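Local atomic coordinates of glycosyltransferase (Streptomyces viridochromogenes, PDB entry 2IUY), a protein that probably transfers a sugar from a nucleotide donor as a retaining family GT4 glycosyltransferase in the biosynthesis of the antibiotic avilamycin A. Residues 75-80 against 94-99; 86-91 against 105-110; 234-239 against 267-272. One frame throughout, in Å; residues are numbered along the deposited sequence.

Interaction 1: 75-80 against 94-99; sequences EIERWL and GVIGPA
I96, in the loop that follows strand 87-90, sets its branched side chain against I76, E77 and L80 on one side of helix 73-82. From CB the chain divides. CG2 goes to the helix turn that holds I76 and E77: it lies 3.7 Å from CG of E77 and 3.9 Å from CG2 of I76, which it meets with the two isoleucines crossing at about a right angle. The other branch leaves between the backbone N and the carbonyl carbon (chi1 52°) and runs to L80, where CG1 of I96 is 4.1 Å and CD1 of I96 4.0 Å from the same methyl, CD1 of L80. That pair also crosses at roughly ninety degrees. I96 also packs on V88 and D90 of strand 87-90 and on V9 of strand 5-9, so it sits between helix and sheet.

E77 slides past I96 in the opposite direction. Its extended chain lends the aliphatic CG to the apolar contact and carries OE1 on to a water, which gives OE1 a weak hydrogen bond of 3.2 Å and accepts one of 3.2 Å from N of G97. Direct contact between helix and loop is thus mainly van der Waals packing round I96, and no direct hydrogen bond fixes it; the polar part, a single water bridge, is indirect and weak at its glutamate end.

Interaction 2: 86-91 against 105-110; sequences DVVHDH and TAFISS
H89 and S110 meet because chi1 of H89 (-175°) sets the imidazole anti to its backbone N and carries NE2 to the hydroxyl of S110, itself turned beside its own backbone N (chi1 -68°). OG of S110 lies 2.8 Å from NE2 of H89 at the ring edge, and either atom could donate. ND1 of H89 and OG of S110 also bond to the hydroxyls of Y332 and Y328 of helix 321-336, so hydrogen bonds at both nitrogens fix the ring's rotation. CG2 of I108 packs against CG of H89 at 3.5 Å. NE2 of H91 sits 3.4 Å above one face of the H89 imidazole, offset toward the rim, while ND1 of H91 is hydrogen-bonded to NE2 of H112.

On the face carrying V88 and D90, the F107 ring crosses V88 at a slant: its CD1 is 3.9 Å from CG1 of V88, and its CZ 3.8 Å from CB of D90. Nearby, a water donates to OD2 of D90 and accepts from OG of S109, 2.7 Å from each; OG of S92 at OD1 and N of G94 at OD2 also hold the carboxylate.

Five backbone hydrogen bonds, from A106 N to D86 O through S110 N to D90 O, make strands 87-90 and 106-111 parallel neighbours in the six-stranded sheet, order 3-2-1-4-5-6, of the N-terminal Rossmann-like domain, as in GT-B glycosyltransferases.

Interaction 3: 234-239 against 267-272; sequences AVLAMS and PVVGTG
L236 and V269 lie side by side, pointing the same way, at the apolar centre of a beta-alpha-beta unit in which strand 234-237 leads through helix 256-263 to the parallel strand 268-270. CD2 of L236 comes to 3.8 Å from CB of V269, and F183 of helix 177-187 packs on both. On the reverse face, CG1 of V268, anti to its own backbone N (chi1 -180°), approaches CB of A237 at 4.1 Å, while V235 and V268 both touch A261 of helix 256-263 and V235 also packs on V257, a UDP-binding residue. The two faces of the sheet are thus buried by different helices.

Between these layers run the backbone bonds. V235 N donates to O of P267, V269 N to O of V235, and A237 N to O of V269 over 2.9 Å. The last backbone bond is longer: T271 N is 3.2 Å from O of A237 and tilted from the carbonyl plane. G270 pairs with A237 in this parallel ladder.

After strand 234-237, the selenomethionine M238 bends at chi2 and chi3, bringing its SE to 3.8 Å from O of V269. S239 turns its hydroxyl to E252 and lies close to K175, a residue seen to bind UDP, consistent with this end lying beside the nucleotide site, although no UDP is bound to this chain. CG2 of T271 packs on CA of M238 at 3.8 Å, and OG1 of T271 donates to O of S239, 2.7 Å away, in the carbonyl plane and on a lone pair.

How the interactions relate
Interactions 1 and 2 belong to one Rossmann-like half of the molecule and interaction 3 to the other. The first two have centres 10 Å apart and interleave along the chain, helix 73-82 leading to strand 87-90; they meet where CD1 of I96 packs 3.5 Å from CE1 of F107. Interaction 3 comes later in sequence, on the opposite side of the chain's centre, its own centre about 31 Å from that of interaction 2 and 36 Å from that of interaction 1. Interactions 2 and 3 pair the fourth and fifth strands of sheets with the same order, 3-2-1-4-5-6. UDP-binding residues come from both halves, consistent with a nucleotide site between two domains, as in GT-B enzymes.

Interaction 1: 75-80 against 94-99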
loop_
_atom_site.group_PDB
_atom_site.type_symbol
_atom_site.label_atom_id
_atom_site.label_comp_id
_atom_site.label_asym_id
_atom_site.label_seq_id
_atom_site.Cartn_x
_atom_site.Cartn_y
_atom_site.Cartn_z
ATOM N N GLU A 75 12.859 7.160 -20.606
ATOM C CA GLU A 75 12.670 8.602 -20.374
ATOM C C GLU A 75 13.005 8.980 -18.938
ATOM O O GLU A 75 13.537 10.061 -18.700
ATOM C CB GLU A 75 11.203 9.004 -20.627
ATOM C CG GLU A 75 10.849 9.185 -22.080
ATOM C CD GLU A 75 9.371 8.946 -22.400
ATOM O OE1 GLU A 75 9.159 8.361 -23.493
ATOM O OE2 GLU A 75 8.440 9.311 -21.608
ATOM N N ILE A 76 12.633 8.110 -17.995
ATOM C CA ILE A 76 12.949 8.317 -16.604
ATOM C C ILE A 76 14.485 8.235 -16.425
ATOM O O ILE A 76 15.054 9.086 -15.767
ATOM C CB ILE A 76 12.227 7.309 -15.640
ATOM C CG1 ILE A 76 10.695 7.424 -15.711
ATOM C CG2 ILE A 76 12.713 7.512 -14.184
ATOM C CD1 ILE A 76 9.974 6.191 -15.031
ATOM N N GLU A 77 15.142 7.250 -17.031
ATOM C CA GLU A 77 16.632 7.157 -16.943
ATOM C C GLU A 77 17.334 8.339 -17.555
ATOM O O GLU A 77 18.313 8.836 -16.995
ATOM C CB GLU A 77 17.216 5.898 -17.604
ATOM C CG GLU A 77 16.456 4.658 -17.320
ATOM C CD GLU A 77 17.144 3.426 -17.838
ATOM O OE1 GLU A 77 16.941 2.365 -17.170
ATOM O OE2 GLU A 77 17.860 3.526 -18.896
ATOM N N ARG A 78 16.827 8.792 -18.696
ATOM C CA ARG A 78 17.418 9.915 -19.393
ATOM C C ARG A 78 17.374 11.145 -18.527
ATOM O O ARG A 78 18.382 11.847 -18.434
ATOM C CB ARG A 78 16.702 10.131 -20.721
ATOM C CG ARG A 78 17.275 11.204 -21.647
ATOM C CD ARG A 78 16.707 11.023 -23.044
ATOM N NE ARG A 78 17.053 9.687 -23.561
ATOM C CZ ARG A 78 16.179 8.767 -23.987
ATOM N NH1 ARG A 78 14.859 9.025 -24.006
ATOM N NH2 ARG A 78 16.633 7.586 -24.413
ATOM N N TRP A 79 16.224 11.381 -17.878
ATOM C CA TRP A 79 15.976 12.528 -16.994
ATOM C C TRP A 79 16.859 12.520 -15.741
ATOM O O TRP A 79 17.428 13.546 -15.366
ATOM C CB TRP A 79 14.486 12.612 -16.580
ATOM C CG TRP A 79 14.163 13.928 -15.875
ATOM C CD1 TRP A 79 13.785 15.132 -16.467
ATOM C CD2 TRP A 79 14.220 14.193 -14.450
ATOM N NE1 TRP A 79 13.610 16.096 -15.495
ATOM C CE2 TRP A 79 13.868 15.548 -14.259
ATOM C CE3 TRP A 79 14.527 13.408 -13.322
ATOM C CZ2 TRP A 79 13.830 16.142 -12.985
ATOM C CZ3 TRP A 79 14.482 14.008 -12.054
ATOM C CH2 TRP A 79 14.149 15.365 -11.908
ATOM N N LEU A 80 16.929 11.356 -15.091
ATOM C CA LEU A 80 17.763 11.137 -13.891
ATOM C C LEU A 80 19.272 11.357 -14.116
ATOM O O LEU A 80 19.984 11.807 -13.210
ATOM C CB LEU A 80 17.506 9.720 -13.314
ATOM C CG LEU A 80 16.127 9.471 -12.684
ATOM C CD1 LEU A 80 16.008 7.991 -12.254
ATOM C CD2 LEU A 80 15.860 10.418 -11.519
ATOM N N GLY A 94 12.881 -1.344 -9.242
ATOM C CA GLY A 94 14.112 -1.436 -9.970
ATOM C C GLY A 94 14.027 -1.349 -11.477
ATOM O O GLY A 94 14.932 -1.816 -12.180
ATOM N N VAL A 95 12.966 -0.720 -11.974
ATOM C CA VAL A 95 12.904 -0.259 -13.370
ATOM C C VAL A 95 14.068 0.706 -13.661
ATOM O O VAL A 95 14.570 0.817 -14.789
ATOM C CB VAL A 95 11.543 0.409 -13.603
ATOM C CG1 VAL A 95 11.597 1.492 -14.647
ATOM C CG2 VAL A 95 10.441 -0.605 -13.857
ATOM N N ILE A 96 14.510 1.428 -12.640
ATOM C CA ILE A 96 15.732 2.226 -12.772
ATOM C C ILE A 96 16.739 1.784 -11.676
ATOM O O ILE A 96 16.396 1.008 -10.805
ATOM C CB ILE A 96 15.408 3.745 -12.812
ATOM C CG1 ILE A 96 14.526 4.175 -11.624
ATOM C CG2 ILE A 96 14.681 4.116 -14.127
ATOM C CD1 ILE A 96 15.293 4.514 -10.361
ATOM N N GLY A 97 17.980 2.242 -11.736
ATOM C CA GLY A 97 18.989 1.785 -10.788
ATOM C C GLY A 97 19.955 2.904 -10.521
ATOM O O GLY A 97 19.783 3.985 -11.067
ATOM N N PRO A 98 20.941 2.695 -9.644
ATOM C CA PRO A 98 21.925 3.747 -9.368
ATOM C C PRO A 98 22.903 4.126 -10.503
ATOM O O PRO A 98 23.466 5.219 -10.463
ATOM C CB PRO A 98 22.696 3.194 -8.150
ATOM C CG PRO A 98 22.581 1.740 -8.228
ATOM C CD PRO A 98 21.145 1.518 -8.784
ATOM N N ALA A 99 23.100 3.260 -11.508
ATOM C CA ALA A 99 24.133 3.513 -12.532
ATOM C C ALA A 99 23.751 4.709 -13.363
ATOM O O ALA A 99 22.589 4.821 -13.800
ATOM C CB ALA A 99 24.318 2.278 -13.454
HETATM O O HOH W 1 18.756 3.184 -14.650
#

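Interaction 2: 86-91 against 105-110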
loop_
_atom_site.group_PDB
_atom_site.type_symbol
_atom_site.label_atom_id
_atom_site.label_comp_id
_atom_site.label_asym_id
_atom_site.label_seq_id
_atom_site.Cartn_x
_atom_site.Cartn_y
_atom_site.Cartn_z
ATOM N N ASP A 86 19.064 15.603 -4.971
ATOM C CA ASP A 86 19.957 15.032 -3.986
ATOM C C ASP A 86 19.783 13.508 -3.829
ATOM O O ASP A 86 20.731 12.806 -3.449
ATOM C CB ASP A 86 19.778 15.707 -2.641
ATOM C CG ASP A 86 20.004 17.220 -2.709
ATOM O OD1 ASP A 86 21.158 17.668 -2.977
ATOM O OD2 ASP A 86 18.994 17.949 -2.575
ATOM N N VAL A 87 18.575 13.033 -4.136
ATOM C CA VAL A 87 18.115 11.691 -3.782
ATOM C C VAL A 87 17.198 11.219 -4.888
ATOM O O VAL A 87 16.284 11.948 -5.304
ATOM C CB VAL A 87 17.238 11.712 -2.447
ATOM C CG1 VAL A 87 16.646 10.327 -2.127
ATOM C CG2 VAL A 87 18.041 12.233 -1.234
ATOM N N VAL A 88 17.452 10.004 -5.363
ATOM C CA VAL A 88 16.496 9.265 -6.186
ATOM C C VAL A 88 15.933 8.139 -5.341
ATOM O O VAL A 88 16.652 7.269 -4.935
ATOM C CB VAL A 88 17.151 8.692 -7.473
ATOM C CG1 VAL A 88 16.206 7.748 -8.243
ATOM C CG2 VAL A 88 17.596 9.854 -8.379
ATOM N N HIS A 89 14.628 8.181 -5.102
ATOM C CA HIS A 89 13.928 7.232 -4.267
ATOM C C HIS A 89 12.965 6.437 -5.142
ATOM O O HIS A 89 11.899 6.942 -5.540
ATOM C CB HIS A 89 13.205 8.014 -3.143
ATOM C CG HIS A 89 12.539 7.149 -2.120
ATOM N ND1 HIS A 89 11.926 7.678 -1.001
ATOM C CD2 HIS A 89 12.351 5.806 -2.054
ATOM C CE1 HIS A 89 11.433 6.691 -0.266
ATOM N NE2 HIS A 89 11.666 5.549 -0.891
ATOM N N ASP A 90 13.393 5.207 -5.453
ATOM C CA ASP A 90 12.741 4.282 -6.327
ATOM C C ASP A 90 11.642 3.488 -5.621
ATOM O O ASP A 90 11.857 2.862 -4.595
ATOM C CB ASP A 90 13.763 3.328 -7.021
ATOM C CG ASP A 90 13.103 2.476 -8.121
ATOM O OD1 ASP A 90 12.185 3.008 -8.790
ATOM O OD2 ASP A 90 13.428 1.275 -8.284
ATOM N N HIS A 91 10.442 3.541 -6.205
ATOM C CA HIS A 91 9.319 2.704 -5.786
ATOM C C HIS A 91 8.919 1.720 -6.863
ATOM O O HIS A 91 7.948 1.034 -6.691
ATOM C CB HIS A 91 8.097 3.587 -5.460
ATOM C CG HIS A 91 8.312 4.446 -4.251
ATOM N ND1 HIS A 91 7.876 4.086 -2.999
ATOM C CD2 HIS A 91 8.984 5.614 -4.103
ATOM C CE1 HIS A 91 8.213 5.028 -2.137
ATOM N NE2 HIS A 91 8.881 5.970 -2.784
ATOM N N THR A 105 24.608 12.097 -6.072
ATOM C CA THR A 105 23.195 11.726 -5.958
ATOM C C THR A 105 23.054 10.395 -5.201
ATOM O O THR A 105 23.595 9.384 -5.616
ATOM C CB THR A 105 22.477 11.693 -7.354
ATOM O OG1 THR A 105 22.641 12.963 -7.980
ATOM C CG2 THR A 105 20.996 11.472 -7.178
ATOM N N ALA A 106 22.296 10.407 -4.094
ATOM C CA ALA A 106 22.024 9.175 -3.332
ATOM C C ALA A 106 20.922 8.367 -4.011
ATOM O O ALA A 106 19.991 8.923 -4.603
ATOM C CB ALA A 106 21.590 9.523 -1.862
ATOM N N PHE A 107 21.038 7.050 -3.925
ATOM C CA PHE A 107 20.005 6.172 -4.448
ATOM C C PHE A 107 19.396 5.345 -3.294
ATOM O O PHE A 107 20.114 4.703 -2.510
ATOM C CB PHE A 107 20.539 5.271 -5.562
ATOM C CG PHE A 107 19.487 4.426 -6.184
ATOM C CD1 PHE A 107 18.645 4.944 -7.183
ATOM C CD2 PHE A 107 19.297 3.109 -5.756
ATOM C CE1 PHE A 107 17.639 4.144 -7.748
ATOM C CE2 PHE A 107 18.318 2.294 -6.331
ATOM C CZ PHE A 107 17.476 2.817 -7.303
ATOM N N ILE A 108 18.067 5.412 -3.187
ATOM C CA ILE A 108 17.322 4.656 -2.176
ATOM C C ILE A 108 16.086 4.026 -2.809
ATOM O O ILE A 108 15.515 4.568 -3.769
ATOM C CB ILE A 108 16.925 5.573 -0.922
ATOM C CG1 ILE A 108 16.456 4.708 0.272
ATOM C CG2 ILE A 108 15.913 6.699 -1.316
ATOM C CD1 ILE A 108 16.350 5.471 1.628
ATOM N N SER A 109 15.667 2.879 -2.272
ATOM C CA SER A 109 14.422 2.225 -2.777
ATOM C C SER A 109 13.449 1.951 -1.651
ATOM O O SER A 109 13.877 1.658 -0.558
ATOM C CB SER A 109 14.754 0.875 -3.493
ATOM O OG SER A 109 15.706 1.071 -4.544
ATOM N N SER A 110 12.148 1.986 -1.935
ATOM C CA SER A 110 11.154 1.303 -1.079
ATOM C C SER A 110 10.717 0.066 -1.870
ATOM O O SER A 110 10.146 0.175 -2.952
ATOM C CB SER A 110 9.917 2.157 -0.808
ATOM O OG SER A 110 10.174 3.288 -0.007
HETATM O O HOH W 2 15.332 -0.034 -6.928
HETATM O O HOH W 3 9.110 -1.489 -4.997
#

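Interaction 3: 234-239 against 267-272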
loop_
_atom_site.group_PDB
_atom_site.type_symbol
_atom_site.label_atom_id
_atom_site.label_comp_id
_atom_site.label_asym_id
_atom_site.label_seq_id
_atom_site.Cartn_x
_atom_site.Cartn_y
_atom_site.Cartn_z
ATOM N N ALA A 234 -15.874 -3.251 8.979
ATOM C CA ALA A 234 -14.495 -3.661 9.168
ATOM C C ALA A 234 -13.955 -3.952 7.804
ATOM O O ALA A 234 -14.720 -4.199 6.888
ATOM C CB ALA A 234 -14.352 -4.938 10.097
ATOM N N VAL A 235 -12.628 -3.901 7.686
ATOM C CA VAL A 235 -11.943 -4.288 6.450
ATOM C C VAL A 235 -11.284 -5.634 6.713
ATOM O O VAL A 235 -10.804 -5.882 7.803
ATOM C CB VAL A 235 -10.913 -3.189 6.015
ATOM C CG1 VAL A 235 -9.859 -3.751 5.046
ATOM C CG2 VAL A 235 -11.676 -1.982 5.389
ATOM N N LEU A 236 -11.289 -6.492 5.711
ATOM C CA LEU A 236 -10.740 -7.834 5.788
ATOM C C LEU A 236 -9.524 -7.873 4.858
ATOM O O LEU A 236 -9.632 -7.681 3.624
ATOM C CB LEU A 236 -11.802 -8.853 5.342
ATOM C CG LEU A 236 -13.196 -8.820 5.998
ATOM C CD1 LEU A 236 -14.049 -10.087 5.566
ATOM C CD2 LEU A 236 -13.135 -8.730 7.541
ATOM N N ALA A 237 -8.361 -8.062 5.463
ATOM C CA ALA A 237 -7.092 -8.161 4.726
ATOM C C ALA A 237 -6.583 -9.578 4.925
ATOM O O ALA A 237 -5.948 -9.886 5.929
ATOM C CB ALA A 237 -6.091 -7.135 5.282
HETATM N N MSE A 238 -6.876 -10.451 3.963
HETATM C CA MSE A 238 -6.823 -11.914 4.200
HETATM C C MSE A 238 -5.815 -12.615 3.332
HETATM O O MSE A 238 -6.061 -13.722 2.888
HETATM C CB MSE A 238 -8.212 -12.520 3.941
HETATM C CG MSE A 238 -9.360 -11.858 4.714
HETATM SE SE MSE A 238 -9.240 -12.033 6.617
HETATM C CE MSE A 238 -9.758 -13.952 6.753
ATOM N N SER A 239 -4.664 -11.974 3.129
ATOM C CA SER A 239 -3.616 -12.500 2.285
ATOM C C SER A 239 -3.279 -13.910 2.765
ATOM O O SER A 239 -3.297 -14.177 3.966
ATOM C CB SER A 239 -2.393 -11.574 2.255
ATOM O OG SER A 239 -2.717 -10.324 1.651
ATOM N N PRO A 267 -11.618 -0.568 11.622
ATOM C CA PRO A 267 -10.737 -1.606 12.151
ATOM C C PRO A 267 -10.545 -2.708 11.093
ATOM O O PRO A 267 -11.243 -2.729 10.071
ATOM C CB PRO A 267 -11.502 -2.107 13.394
ATOM C CG PRO A 267 -12.982 -1.983 12.960
ATOM C CD PRO A 267 -13.013 -0.693 12.129
ATOM N N VAL A 268 -9.627 -3.625 11.361
ATOM C CA VAL A 268 -9.189 -4.573 10.348
ATOM C C VAL A 268 -9.183 -5.954 10.941
ATOM O O VAL A 268 -8.671 -6.158 12.009
ATOM C CB VAL A 268 -7.768 -4.203 9.793
ATOM C CG1 VAL A 268 -7.314 -5.212 8.720
ATOM C CG2 VAL A 268 -7.787 -2.785 9.209
ATOM N N VAL A 269 -9.788 -6.904 10.249
ATOM C CA VAL A 269 -9.499 -8.315 10.512
ATOM C C VAL A 269 -8.531 -8.801 9.428
ATOM O O VAL A 269 -8.805 -8.627 8.267
ATOM C CB VAL A 269 -10.783 -9.179 10.441
ATOM C CG1 VAL A 269 -10.420 -10.705 10.531
ATOM C CG2 VAL A 269 -11.759 -8.747 11.494
ATOM N N GLY A 270 -7.411 -9.402 9.805
ATOM C CA GLY A 270 -6.533 -9.984 8.815
ATOM C C GLY A 270 -5.946 -11.336 9.238
ATOM O O GLY A 270 -6.084 -11.762 10.368
ATOM N N THR A 271 -5.291 -11.990 8.302
ATOM C CA THR A 271 -4.428 -13.110 8.600
ATOM C C THR A 271 -3.101 -12.565 9.160
ATOM O O THR A 271 -2.965 -11.349 9.324
ATOM C CB THR A 271 -4.147 -13.908 7.335
ATOM O OG1 THR A 271 -3.488 -13.037 6.396
ATOM C CG2 THR A 271 -5.466 -14.442 6.744
ATOM N N GLY A 272 -2.175 -13.470 9.495
ATOM C CA GLY A 272 -0.846 -13.102 9.945
ATOM C C GLY A 272 0.186 -13.129 8.827
ATOM O O GLY A 272 1.396 -13.092 9.083
#